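Shikimate 5-dehydrogenase AroE (5-dehydroshikimate reductase) (Mycobacterium tuberculosis, PDB 4P4G) binds shikimate and probably catalyses the NADP(H)-dependent interconversion of 3-dehydroshikimate and shikimate on the route to chorismate and the aromatic amino acids. Local coordinates at residues 16-21 / 213-218; 119-124 / 180-185; 205-210 / 224-229; 236-241 / 263-268. All blocks are in the same frame, centred on the assembly; numbering follows the deposited sequence.

Interaction 1: residues 16-21 / 213-218. With SKM ((3R,4S,5R)-3,4,5-trihydroxycyclohex-1-ene-1-carboxylic acid), chain C.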
loop_
_atom_site.group_PDB
_atom_site.type_symbol
_atom_site.label_atom_id
_atom_site.label_comp_id
_atom_site.label_asym_id
_atom_site.label_seq_id
_atom_site.Cartn_x
_atom_site.Cartn_y
_atom_site.Cartn_z
ATOM N N ALA A 16 9.004 -13.267 -3.079
ATOM C CA ALA A 16 10.239 -13.614 -2.384
ATOM C C ALA A 16 10.890 -12.413 -1.685
ATOM O O ALA A 16 11.534 -12.572 -0.651
ATOM C CB ALA A 16 11.222 -14.284 -3.344
ATOM N N HIS A 17 10.702 -11.223 -2.256
ATOM C CA HIS A 17 11.284 -9.979 -1.743
ATOM C C HIS A 17 10.603 -9.436 -0.487
ATOM O O HIS A 17 11.121 -8.507 0.140
ATOM C CB HIS A 17 11.134 -8.891 -2.806
ATOM C CG HIS A 17 9.714 -8.444 -2.991
ATOM N ND1 HIS A 17 8.802 -9.161 -3.736
ATOM C CD2 HIS A 17 9.040 -7.377 -2.496
ATOM C CE1 HIS A 17 7.630 -8.550 -3.700
ATOM N NE2 HIS A 17 7.748 -7.465 -2.953
ATOM N N SER A 18 9.434 -9.963 -0.131
ATOM C CA SER A 18 8.623 -9.311 0.901
ATOM C C SER A 18 9.331 -9.248 2.241
ATOM O O SER A 18 9.867 -10.251 2.697
ATOM C CB SER A 18 7.278 -10.012 1.071
ATOM O OG SER A 18 6.575 -9.452 2.171
ATOM N N ARG A 19 9.337 -8.065 2.863
ATOM C CA ARG A 19 9.868 -7.914 4.214
ATOM C C ARG A 19 8.766 -7.913 5.286
ATOM O O ARG A 19 9.026 -7.591 6.443
ATOM C CB ARG A 19 10.708 -6.637 4.344
ATOM C CG ARG A 19 11.850 -6.493 3.346
ATOM C CD ARG A 19 12.722 -7.719 3.272
ATOM N NE ARG A 19 14.073 -7.417 2.793
ATOM C CZ ARG A 19 14.405 -7.229 1.517
ATOM N NH1 ARG A 19 13.489 -7.297 0.554
ATOM N NH2 ARG A 19 15.668 -6.966 1.203
ATOM N N SER A 20 7.539 -8.258 4.905
ATOM C CA SER A 20 6.474 -8.432 5.889
ATOM C C SER A 20 6.777 -9.442 6.990
ATOM O O SER A 20 6.454 -9.166 8.158
ATOM C CB SER A 20 5.145 -8.794 5.220
ATOM O OG SER A 20 4.501 -7.634 4.757
ATOM N N PRO A 21 7.353 -10.623 6.645
ATOM C CA PRO A 21 7.591 -11.594 7.719
ATOM C C PRO A 21 8.508 -11.050 8.804
ATOM O O PRO A 21 8.250 -11.309 9.970
ATOM C CB PRO A 21 8.277 -12.763 7.000
ATOM C CG PRO A 21 7.793 -12.681 5.582
ATOM C CD PRO A 21 7.729 -11.178 5.327
ATOM N N ALA A 213 5.918 3.421 -3.242
ATOM C CA ALA A 213 5.453 2.159 -2.660
ATOM C C ALA A 213 6.480 1.038 -2.785
ATOM O O ALA A 213 6.466 0.072 -2.015
ATOM C CB ALA A 213 4.129 1.746 -3.277
ATOM N N ILE A 214 7.369 1.164 -3.764
ATOM C CA ILE A 214 8.404 0.157 -4.018
ATOM C C ILE A 214 9.494 0.210 -2.935
ATOM O O ILE A 214 9.877 1.297 -2.486
ATOM C CB ILE A 214 9.077 0.390 -5.396
ATOM C CG1 ILE A 214 8.060 0.269 -6.537
ATOM C CG2 ILE A 214 10.258 -0.577 -5.597
ATOM C CD1 ILE A 214 7.358 -1.069 -6.599
ATOM N N TYR A 215 9.992 -0.945 -2.509
ATOM C CA TYR A 215 11.122 -0.961 -1.588
ATOM C C TYR A 215 12.260 -1.908 -1.985
ATOM O O TYR A 215 13.311 -1.901 -1.358
ATOM C CB TYR A 215 10.669 -1.199 -0.138
ATOM C CG TYR A 215 9.970 -2.518 0.161
ATOM C CD1 TYR A 215 10.691 -3.688 0.351
ATOM C CD2 TYR A 215 8.591 -2.569 0.304
ATOM C CE1 TYR A 215 10.055 -4.889 0.643
ATOM C CE2 TYR A 215 7.939 -3.761 0.601
ATOM C CZ TYR A 215 8.676 -4.909 0.772
ATOM O OH TYR A 215 8.037 -6.091 1.071
ATOM N N ASP A 216 12.056 -2.715 -3.025
ATOM C CA ASP A 216 13.074 -3.681 -3.441
ATOM C C ASP A 216 12.882 -3.942 -4.934
ATOM O O ASP A 216 11.792 -4.327 -5.351
ATOM C CB ASP A 216 12.924 -4.976 -2.633
ATOM C CG ASP A 216 14.140 -5.902 -2.741
ATOM O OD1 ASP A 216 15.014 -5.684 -3.606
ATOM O OD2 ASP A 216 14.209 -6.873 -1.960
ATOM N N PRO A 217 13.920 -3.683 -5.753
ATOM C CA PRO A 217 15.207 -3.099 -5.343
ATOM C C PRO A 217 15.108 -1.621 -5.011
ATOM O O PRO A 217 14.153 -0.947 -5.385
ATOM C CB PRO A 217 16.120 -3.331 -6.558
ATOM C CG PRO A 217 15.206 -3.590 -7.701
ATOM C CD PRO A 217 13.950 -4.191 -7.137
ATOM N N TRP A 218 16.089 -1.138 -4.262
ATOM C CA TRP A 218 16.090 0.247 -3.838
ATOM C C TRP A 218 17.499 0.798 -4.026
ATOM O O TRP A 218 18.475 0.085 -3.801
ATOM C CB TRP A 218 15.668 0.325 -2.363
ATOM C CG TRP A 218 15.497 1.712 -1.900
ATOM C CD1 TRP A 218 16.372 2.441 -1.141
ATOM C CD2 TRP A 218 14.396 2.581 -2.196
ATOM N NE1 TRP A 218 15.871 3.705 -0.942
ATOM C CE2 TRP A 218 14.665 3.819 -1.584
ATOM C CE3 TRP A 218 13.208 2.431 -2.926
ATOM C CZ2 TRP A 218 13.787 4.902 -1.669
ATOM C CZ3 TRP A 218 12.339 3.503 -3.010
ATOM C CH2 TRP A 218 12.631 4.726 -2.386
HETATM O O12 SKM C . -0.140 -3.807 1.630
HETATM C C8 SKM C . 1.148 -4.380 1.840
HETATM C C6 SKM C . 1.999 -4.065 0.643
HETATM O O7 SKM C . 1.304 -4.344 -0.558
HETATM C C5 SKM C . 3.186 -4.883 0.689
HETATM C C4 SKM C . 3.397 -5.955 1.450
HETATM C C1 SKM C . 4.717 -6.697 1.338
HETATM O O2 SKM C . 4.947 -7.647 2.099
HETATM O O3 SKM C . 5.574 -6.361 0.500
HETATM C C10 SKM C . 2.345 -6.487 2.469
HETATM C C9 SKM C . 0.973 -5.851 2.096
HETATM O O11 SKM C . 0.166 -6.044 3.205
#
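Arg19 touches Tyr215 with its CB and CG and Asp216 with its guanidinium. Its CB lies 4.1 Å from Tyr215 CE1, and CG comes closer, 3.6 Å from the same CE1, so the aliphatic root leans obliquely on the ring. A bend at chi2 (-50°) then turns the chain toward Asp216. At the tip, Arg19 NH1 forms a salt bridge to Asp216 OD2 at 2.6 Å, nearly straight at 178°; the oxygen lies in the guanidinium plane, but it is met on the anti side and tilted 23° out of the carboxylate plane. The same NH1 also donates to His17 O at 2.7 Å, in the carbonyl plane, which helps hold the guanidinium against its own segment. Ser18 begins an ST turn, its OG accepting from Ser20 N at the start of helix 20-30, and with the Tyr215 loop this turn forms one wall of the shikimate pocket. Tyr215 OH accepts from Arg19 N at 3.0 Å and donates to SKM O3 at 2.5 Å, linking the loop of 213-218 to both backbone and ligand. The other carboxylate oxygen, SKM O2, accepts from Ser20 OG at 2.7 Å; Ser18 OG is also placed to donate to it, though its 2.4 Å is doubtfully short. Lys69, Asn90 and Asp105 are among the residues that bind further atoms of the ligand, and Arg40 donates to the Ser18 carbonyl.

Interaction 2: residues 119-124 / 180-185; sequences HALVLG and DAVAAA
The carbonyl oxygen of Ala184 is approached by carbons of His119: His119 CD2 lies 3.1 Å from Ala184 O, and His119 CB comes to 3.3 Å from the same oxygen. The ring stands obliquely to the oxygen, and this is a close carbon-to-oxygen contact, not a hydrogen bond. The imidazole is put there by its first torsion (chi1 -48°), which sets CG beside the backbone N. A return contact runs the other way, from Ala185 CA to His119 O at 3.6 Å, a CA-H...O approach bent to 123° at the hydrogen. The CA atoms of His119 and Ala185, 4.6 Å apart, are the nearest pair of CA atoms across the two segments. Further along the strand, Leu121 spreads its two methyls over the helix: CD1 meets Ala181 CB at 4.0 Å, while CD2 meets Val182 CG2 at 3.8 Å. Although the CB of Val182 is directed away from the strand, its CG2 still turns back far enough to touch Leu121. The axes of segments 119-123 and 180-184 come within 8.1 Å and run at 133°. Ala120 and Val122 pack instead on helix 129-139, so helices flank the strand on both faces. This is the layered design of a Rossmann-type domain, and Gly124 just beyond the strand fits the start of its dinucleotide-binding GxGxxA pattern.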
loop_
_atom_site.group_PDB
_atom_site.type_symbol
_atom_site.label_atom_id
_atom_site.label_comp_id
_atom_site.label_asym_id
_atom_site.label_seq_id
_atom_site.Cartn_x
_atom_site.Cartn_y
_atom_site.Cartn_z
ATOM N N HIS A 119 -1.725 20.270 -3.010
ATOM C CA HIS A 119 -1.995 19.514 -4.226
ATOM C C HIS A 119 -1.167 18.245 -4.216
ATOM O O HIS A 119 0.013 18.276 -3.849
ATOM C CB HIS A 119 -1.643 20.354 -5.453
ATOM C CG HIS A 119 -2.194 21.746 -5.408
ATOM N ND1 HIS A 119 -3.540 22.017 -5.512
ATOM C CD2 HIS A 119 -1.579 22.946 -5.277
ATOM C CE1 HIS A 119 -3.734 23.322 -5.437
ATOM N NE2 HIS A 119 -2.559 23.909 -5.300
ATOM N N ALA A 120 -1.769 17.128 -4.623
ATOM C CA ALA A 120 -1.069 15.847 -4.608
ATOM C C ALA A 120 -1.180 15.153 -5.954
ATOM O O ALA A 120 -2.081 15.449 -6.736
ATOM C CB ALA A 120 -1.623 14.942 -3.518
ATOM N N LEU A 121 -0.254 14.237 -6.207
ATOM C CA LEU A 121 -0.257 13.420 -7.413
ATOM C C LEU A 121 -0.214 11.962 -6.990
ATOM O O LEU A 121 0.510 11.600 -6.057
ATOM C CB LEU A 121 0.989 13.761 -8.228
ATOM C CG LEU A 121 1.048 13.732 -9.743
ATOM C CD1 LEU A 121 -0.033 14.598 -10.321
ATOM C CD2 LEU A 121 2.402 14.281 -10.161
ATOM N N VAL A 122 -0.985 11.115 -7.667
ATOM C CA VAL A 122 -0.933 9.679 -7.417
ATOM C C VAL A 122 -0.636 9.020 -8.738
ATOM O O VAL A 122 -1.327 9.273 -9.720
ATOM C CB VAL A 122 -2.279 9.132 -6.881
ATOM C CG1 VAL A 122 -2.334 7.596 -6.972
ATOM C CG2 VAL A 122 -2.520 9.608 -5.447
ATOM N N LEU A 123 0.395 8.185 -8.770
ATOM C CA LEU A 123 0.695 7.430 -9.984
ATOM C C LEU A 123 0.179 6.010 -9.902
ATOM O O LEU A 123 0.474 5.288 -8.945
ATOM C CB LEU A 123 2.191 7.366 -10.229
ATOM C CG LEU A 123 2.980 8.660 -10.184
ATOM C CD1 LEU A 123 4.411 8.377 -10.594
ATOM C CD2 LEU A 123 2.340 9.695 -11.078
ATOM N N GLY A 124 -0.589 5.618 -10.912
ATOM C CA GLY A 124 -1.041 4.243 -11.045
ATOM C C GLY A 124 -2.527 4.076 -10.842
ATOM O O GLY A 124 -3.198 4.988 -10.363
ATOM N N ASP A 180 2.954 20.117 -16.058
ATOM C CA ASP A 180 2.111 21.084 -15.356
ATOM C C ASP A 180 1.468 20.478 -14.098
ATOM O O ASP A 180 1.290 21.160 -13.089
ATOM C CB ASP A 180 1.056 21.645 -16.306
ATOM C CG ASP A 180 1.663 22.501 -17.416
ATOM O OD1 ASP A 180 2.705 23.154 -17.171
ATOM O OD2 ASP A 180 1.095 22.520 -18.532
ATOM N N ALA A 181 1.129 19.196 -14.157
ATOM C CA ALA A 181 0.578 18.500 -12.994
ATOM C C ALA A 181 1.610 18.428 -11.864
ATOM O O ALA A 181 1.280 18.617 -10.687
ATOM C CB ALA A 181 0.094 17.117 -13.387
ATOM N N VAL A 182 2.862 18.186 -12.231
ATOM C CA VAL A 182 3.953 18.111 -11.258
ATOM C C VAL A 182 4.232 19.473 -10.629
ATOM O O VAL A 182 4.406 19.588 -9.410
ATOM C CB VAL A 182 5.238 17.540 -11.904
ATOM C CG1 VAL A 182 6.432 17.718 -10.986
ATOM C CG2 VAL A 182 5.055 16.068 -12.227
ATOM N N ALA A 183 4.273 20.500 -11.467
ATOM C CA ALA A 183 4.564 21.860 -11.024
ATOM C C ALA A 183 3.616 22.333 -9.922
ATOM O O ALA A 183 4.019 23.042 -9.006
ATOM C CB ALA A 183 4.526 22.818 -12.210
ATOM N N ALA A 184 2.357 21.924 -10.002
ATOM C CA ALA A 184 1.360 22.362 -9.025
ATOM C C ALA A 184 1.408 21.550 -7.728
ATOM O O ALA A 184 0.978 22.020 -6.673
ATOM C CB ALA A 184 -0.029 22.301 -9.631
ATOM N N ALA A 185 1.941 20.336 -7.808
ATOM C CA ALA A 185 1.821 19.380 -6.714
ATOM C C ALA A 185 2.923 19.498 -5.665
ATOM O O ALA A 185 4.056 19.882 -5.969
ATOM C CB ALA A 185 1.759 17.969 -7.262
#

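Interaction 3: residues 205-210 / 224-229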
loop_
_atom_site.group_PDB
_atom_site.type_symbol
_atom_site.label_atom_id
_atom_site.label_comp_id
_atom_site.label_asym_id
_atom_site.label_seq_id
_atom_site.Cartn_x
_atom_site.Cartn_y
_atom_site.Cartn_z
ATOM N N ALA A 205 10.835 14.558 -11.224
ATOM C CA ALA A 205 11.909 14.814 -10.250
ATOM C C ALA A 205 11.696 16.078 -9.431
ATOM O O ALA A 205 12.236 16.213 -8.331
ATOM C CB ALA A 205 13.258 14.867 -10.945
ATOM N N ALA A 206 10.917 17.008 -9.979
ATOM C CA ALA A 206 10.693 18.307 -9.354
ATOM C C ALA A 206 9.704 18.297 -8.188
ATOM O O ALA A 206 9.466 19.338 -7.579
ATOM C CB ALA A 206 10.258 19.319 -10.404
ATOM N N ILE A 207 9.133 17.138 -7.875
ATOM C CA ILE A 207 8.146 17.064 -6.791
ATOM C C ILE A 207 8.849 17.248 -5.444
ATOM O O ILE A 207 9.930 16.689 -5.221
ATOM C CB ILE A 207 7.362 15.734 -6.823
ATOM C CG1 ILE A 207 6.078 15.822 -5.995
ATOM C CG2 ILE A 207 8.210 14.563 -6.349
ATOM C CD1 ILE A 207 4.940 16.476 -6.741
ATOM N N PRO A 208 8.244 18.041 -4.543
ATOM C CA PRO A 208 8.883 18.316 -3.248
ATOM C C PRO A 208 8.984 17.099 -2.322
ATOM O O PRO A 208 9.932 17.007 -1.530
ATOM C CB PRO A 208 7.955 19.369 -2.625
ATOM C CG PRO A 208 7.284 20.027 -3.805
ATOM C CD PRO A 208 7.085 18.920 -4.788
ATOM N N VAL A 209 8.003 16.200 -2.390
ATOM C CA VAL A 209 7.969 15.009 -1.536
ATOM C C VAL A 209 7.517 13.817 -2.367
ATOM O O VAL A 209 6.528 13.911 -3.109
ATOM C CB VAL A 209 6.974 15.166 -0.364
ATOM C CG1 VAL A 209 6.991 13.926 0.542
ATOM C CG2 VAL A 209 7.261 16.405 0.450
ATOM N N LEU A 210 8.236 12.703 -2.243
ATOM C CA LEU A 210 7.898 11.462 -2.933
ATOM C C LEU A 210 7.708 10.347 -1.930
ATOM O O LEU A 210 8.597 10.082 -1.107
ATOM C CB LEU A 210 9.033 11.041 -3.872
ATOM C CG LEU A 210 9.031 9.563 -4.306
ATOM C CD1 LEU A 210 7.860 9.252 -5.249
ATOM C CD2 LEU A 210 10.366 9.171 -4.957
ATOM N N ALA A 224 15.883 8.155 -7.028
ATOM C CA ALA A 224 17.185 8.776 -7.273
ATOM C C ALA A 224 17.039 10.162 -7.887
ATOM O O ALA A 224 17.806 11.071 -7.574
ATOM C CB ALA A 224 18.049 7.890 -8.160
ATOM N N ALA A 225 16.064 10.304 -8.782
ATOM C CA ALA A 225 15.816 11.567 -9.472
ATOM C C ALA A 225 15.310 12.653 -8.525
ATOM O O ALA A 225 15.821 13.776 -8.517
ATOM C CB ALA A 225 14.822 11.342 -10.615
ATOM N N VAL A 226 14.282 12.322 -7.751
ATOM C CA VAL A 226 13.733 13.247 -6.757
ATOM C C VAL A 226 14.794 13.631 -5.729
ATOM O O VAL A 226 14.969 14.809 -5.417
ATOM C CB VAL A 226 12.501 12.630 -6.046
ATOM C CG1 VAL A 226 12.043 13.505 -4.893
ATOM C CG2 VAL A 226 11.365 12.433 -7.036
ATOM N N GLY A 227 15.510 12.633 -5.209
ATOM C CA GLY A 227 16.563 12.881 -4.233
ATOM C C GLY A 227 17.623 13.823 -4.771
ATOM O O GLY A 227 18.044 14.781 -4.102
ATOM N N SER A 228 18.060 13.565 -5.997
ATOM C CA SER A 228 19.062 14.422 -6.622
ATOM C C SER A 228 18.576 15.866 -6.784
ATOM O O SER A 228 19.359 16.808 -6.654
ATOM C CB SER A 228 19.476 13.851 -7.980
ATOM O OG SER A 228 20.657 14.472 -8.442
ATOM N N ALA A 229 17.283 16.023 -7.062
ATOM C CA ALA A 229 16.673 17.323 -7.342
ATOM C C ALA A 229 16.420 18.147 -6.084
ATOM O O ALA A 229 16.055 19.323 -6.170
ATOM C CB ALA A 229 15.371 17.138 -8.119
#
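The CA atoms of Ala205 and Val226 are 4.2 Å apart, where the loop before strand 209-212 meets helix 221-229, and the Ala205 carbonyl oxygen lies 3.7 Å from Val226 CA. Ala205 has only a methyl here, and this CB rests 3.9 Å from Ala225 CB. Ala229 CB comes to 3.3 Å from Ala205 O. No hydrogen bond joins the two segments; what crosses between them is packing.

Val226 carries the buried part. Its two methyls divide the work: CG1, anti to the backbone N (chi1 173°), meets Ile207 O at 3.8 Å and also lies against Leu210 CB, whereas CG2, beside that N, reaches Ile207 CG2 at 3.9 Å and Leu210 CD2 at 4.0 Å. The valine thus fits between the loop residue Ile207 and the strand residue Leu210, each lying at a slant to it. Leu210 directs its CB toward the helix, while the CB of Val209, next to it in the strand, leads away from it and its side chain touches Ile234.

Around this patch the strand pairs through its backbone with Arg232 and Ile234 on one edge and with Leu188 on the other. Leu222 and Ala223 of the same helix also touch Leu210, and Val226 packs on Val233, so the contact joins the strand and helix of the beta-alpha-beta unit 209-212, 221-229 and 232-234, together with the loop leading into it.

Interaction 4: residues 236-241 / 263-268. With SKM ((3R,4S,5R)-3,4,5-trihydroxycyclohex-1-ene-1-carboxylic acid), chain C.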
loop_
_atom_site.group_PDB
_atom_site.type_symbol
_atom_site.label_atom_id
_atom_site.label_comp_id
_atom_site.label_asym_id
_atom_site.label_seq_id
_atom_site.Cartn_x
_atom_site.Cartn_y
_atom_site.Cartn_z
ATOM N N GLY A 236 9.368 2.682 0.255
ATOM C CA GLY A 236 8.264 1.767 0.491
ATOM C C GLY A 236 8.343 1.063 1.831
ATOM O O GLY A 236 7.347 0.520 2.320
ATOM N N LEU A 237 9.532 1.055 2.427
ATOM C CA LEU A 237 9.700 0.437 3.743
ATOM C C LEU A 237 8.924 1.197 4.799
ATOM O O LEU A 237 8.420 0.593 5.756
ATOM C CB LEU A 237 11.180 0.400 4.154
ATOM C CG LEU A 237 12.089 -0.626 3.489
ATOM C CD1 LEU A 237 13.453 -0.638 4.185
ATOM C CD2 LEU A 237 11.448 -2.000 3.537
ATOM N N GLN A 238 8.838 2.520 4.654
ATOM C CA GLN A 238 8.088 3.312 5.632
ATOM C C GLN A 238 6.586 3.038 5.475
ATOM O O GLN A 238 5.864 2.906 6.475
ATOM C CB GLN A 238 8.424 4.812 5.519
ATOM C CG GLN A 238 9.905 5.128 5.806
ATOM C CD GLN A 238 10.346 4.660 7.190
ATOM O OE1 GLN A 238 9.625 4.823 8.171
ATOM N NE2 GLN A 238 11.531 4.069 7.265
ATOM N N MET A 239 6.118 2.920 4.232
ATOM C CA MET A 239 4.723 2.519 3.996
ATOM C C MET A 239 4.465 1.116 4.547
ATOM O O MET A 239 3.431 0.869 5.166
ATOM C CB MET A 239 4.362 2.561 2.507
ATOM C CG MET A 239 2.866 2.389 2.251
ATOM S SD MET A 239 2.435 2.408 0.506
ATOM C CE MET A 239 3.469 3.747 -0.071
ATOM N N LEU A 240 5.413 0.206 4.334
ATOM C CA LEU A 240 5.291 -1.164 4.845
ATOM C C LEU A 240 5.126 -1.210 6.366
ATOM O O LEU A 240 4.268 -1.914 6.879
ATOM C CB LEU A 240 6.513 -1.996 4.432
ATOM C CG LEU A 240 6.466 -3.449 4.915
ATOM C CD1 LEU A 240 5.433 -4.226 4.094
ATOM C CD2 LEU A 240 7.856 -4.077 4.811
ATOM N N LEU A 241 5.957 -0.459 7.082
ATOM C CA LEU A 241 5.875 -0.371 8.533
ATOM C C LEU A 241 4.516 0.128 8.988
ATOM O O LEU A 241 3.868 -0.491 9.840
ATOM C CB LEU A 241 6.930 0.601 9.046
ATOM C CG LEU A 241 6.923 0.799 10.564
ATOM C CD1 LEU A 241 7.216 -0.505 11.284
ATOM C CD2 LEU A 241 7.934 1.861 10.945
ATOM N N CYS A 263 12.229 -1.109 15.330
ATOM C CA CYS A 263 13.562 -1.706 15.428
ATOM C C CYS A 263 13.813 -2.813 14.399
ATOM O O CYS A 263 14.938 -2.980 13.918
ATOM C CB CYS A 263 13.792 -2.244 16.826
ATOM S SG CYS A 263 13.906 -0.942 18.044
ATOM N N ALA A 264 12.784 -3.590 14.079
ATOM C CA ALA A 264 12.938 -4.638 13.066
ATOM C C ALA A 264 13.196 -4.014 11.705
ATOM O O ALA A 264 14.010 -4.515 10.927
ATOM C CB ALA A 264 11.717 -5.520 13.012
ATOM N N LEU A 265 12.497 -2.919 11.416
ATOM C CA LEU A 265 12.662 -2.248 10.134
ATOM C C LEU A 265 14.098 -1.747 10.012
ATOM O O LEU A 265 14.707 -1.832 8.947
ATOM C CB LEU A 265 11.662 -1.102 9.984
ATOM C CG LEU A 265 11.428 -0.626 8.543
ATOM C CD1 LEU A 265 10.404 -1.512 7.835
ATOM C CD2 LEU A 265 10.972 0.812 8.520
ATOM N N ALA A 266 14.648 -1.255 11.120
ATOM C CA ALA A 266 16.022 -0.750 11.135
ATOM C C ALA A 266 17.054 -1.869 10.993
ATOM O O ALA A 266 18.203 -1.616 10.615
ATOM C CB ALA A 266 16.286 0.053 12.409
ATOM N N ALA A 267 16.648 -3.098 11.311
ATOM C CA ALA A 267 17.544 -4.257 11.259
ATOM C C ALA A 267 17.579 -4.917 9.878
ATOM O O ALA A 267 18.382 -5.823 9.646
ATOM C CB ALA A 267 17.161 -5.274 12.318
ATOM N N LEU A 268 16.694 -4.482 8.983
ATOM C CA LEU A 268 16.702 -4.961 7.604
ATOM C C LEU A 268 17.966 -4.473 6.911
ATOM O O LEU A 268 18.627 -3.554 7.396
ATOM C CB LEU A 268 15.475 -4.436 6.857
ATOM C CG LEU A 268 14.087 -4.863 7.358
ATOM C CD1 LEU A 268 13.018 -4.116 6.601
ATOM C CD2 LEU A 268 13.866 -6.364 7.214
HETATM O O12 SKM C . -0.140 -3.807 1.630
HETATM C C8 SKM C . 1.148 -4.380 1.840
HETATM C C6 SKM C . 1.999 -4.065 0.643
HETATM O O7 SKM C . 1.304 -4.344 -0.558
HETATM C C5 SKM C . 3.186 -4.883 0.689
HETATM C C4 SKM C . 3.397 -5.955 1.450
HETATM C C1 SKM C . 4.717 -6.697 1.338
HETATM O O2 SKM C . 4.947 -7.647 2.099
HETATM O O3 SKM C . 5.574 -6.361 0.500
HETATM C C10 SKM C . 2.345 -6.487 2.469
HETATM C C9 SKM C . 0.973 -5.851 2.096
HETATM O O11 SKM C . 0.166 -6.044 3.205
#
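Leu265 is set between Leu237, Gln238 and Leu241, and there the two helices pack most tightly. The axes of segments 236-241 and 263-267 pass 10.9 Å apart and run nearly antiparallel at 151°, a spacing Leu265 spans to reach a backbone carbonyl. With CG anti to the backbone N (chi1 -161°), Leu265 reaches across to the facing helix. Its CD1 lies 3.6 Å from Leu237 O, a carbonyl that also accepts the helical hydrogen bond from Leu241 N. Its CD2 meets Leu241 CD2 at 4.0 Å, the two leucines crossing at a slant, and the same methyl touches Gln238 NE2 at 3.5 Å. Gln238, partly exposed, lies at the edge of this part: its CB is turned away from the partner helix, but a bend at chi2 (-58°) folds the amide back onto Leu265. Buried Leu265 and Leu241 thus form the closed part of the contact.

The other part is looser. Leu237 and Leu268 are both partly exposed and slide past each other in opposite senses, meeting at Leu237 CD2 and Leu268 CD1, 4.0 Å apart. Arg19 and Gln22 touch Leu268, while Tyr215 touches Leu237, so this side adjoins residues 16-21 and 213-218, which bind the ligand. No hydrogen bond joins the segments.

Leu240 CD1 lies 3.8 Å from SKM C4, and Leu240 also packs on Ser20 and Leu23 of helix 20-30. The pair is an antiparallel helical hairpin, 236-252 and 258-267, in the C-terminal part of a shikimate dehydrogenase, with its first helix lining the shikimate pocket.

How the interactions relate
Interactions 1 and 4 lie together at the shikimate site, their centres 10 Å apart, and touch through Ile214 O to Gly236 N, a probable hydrogen bond, and through Ala213 against Met239. Interactions 2 and 3, their centres 13 Å apart, pack against the same six-stranded parallel sheet, and Ala185 packs on Ile207 between them; their centres are 21 to 26 Å from those of the other two. Along the chain, interaction 2 is nested inside interaction 1, whose segments alternate with those of interaction 3, and interaction 4 comes last. The loop 213-218 follows strand 209-212 directly, so one strand joins the Rossmann-type core to the substrate pocket between the two domains.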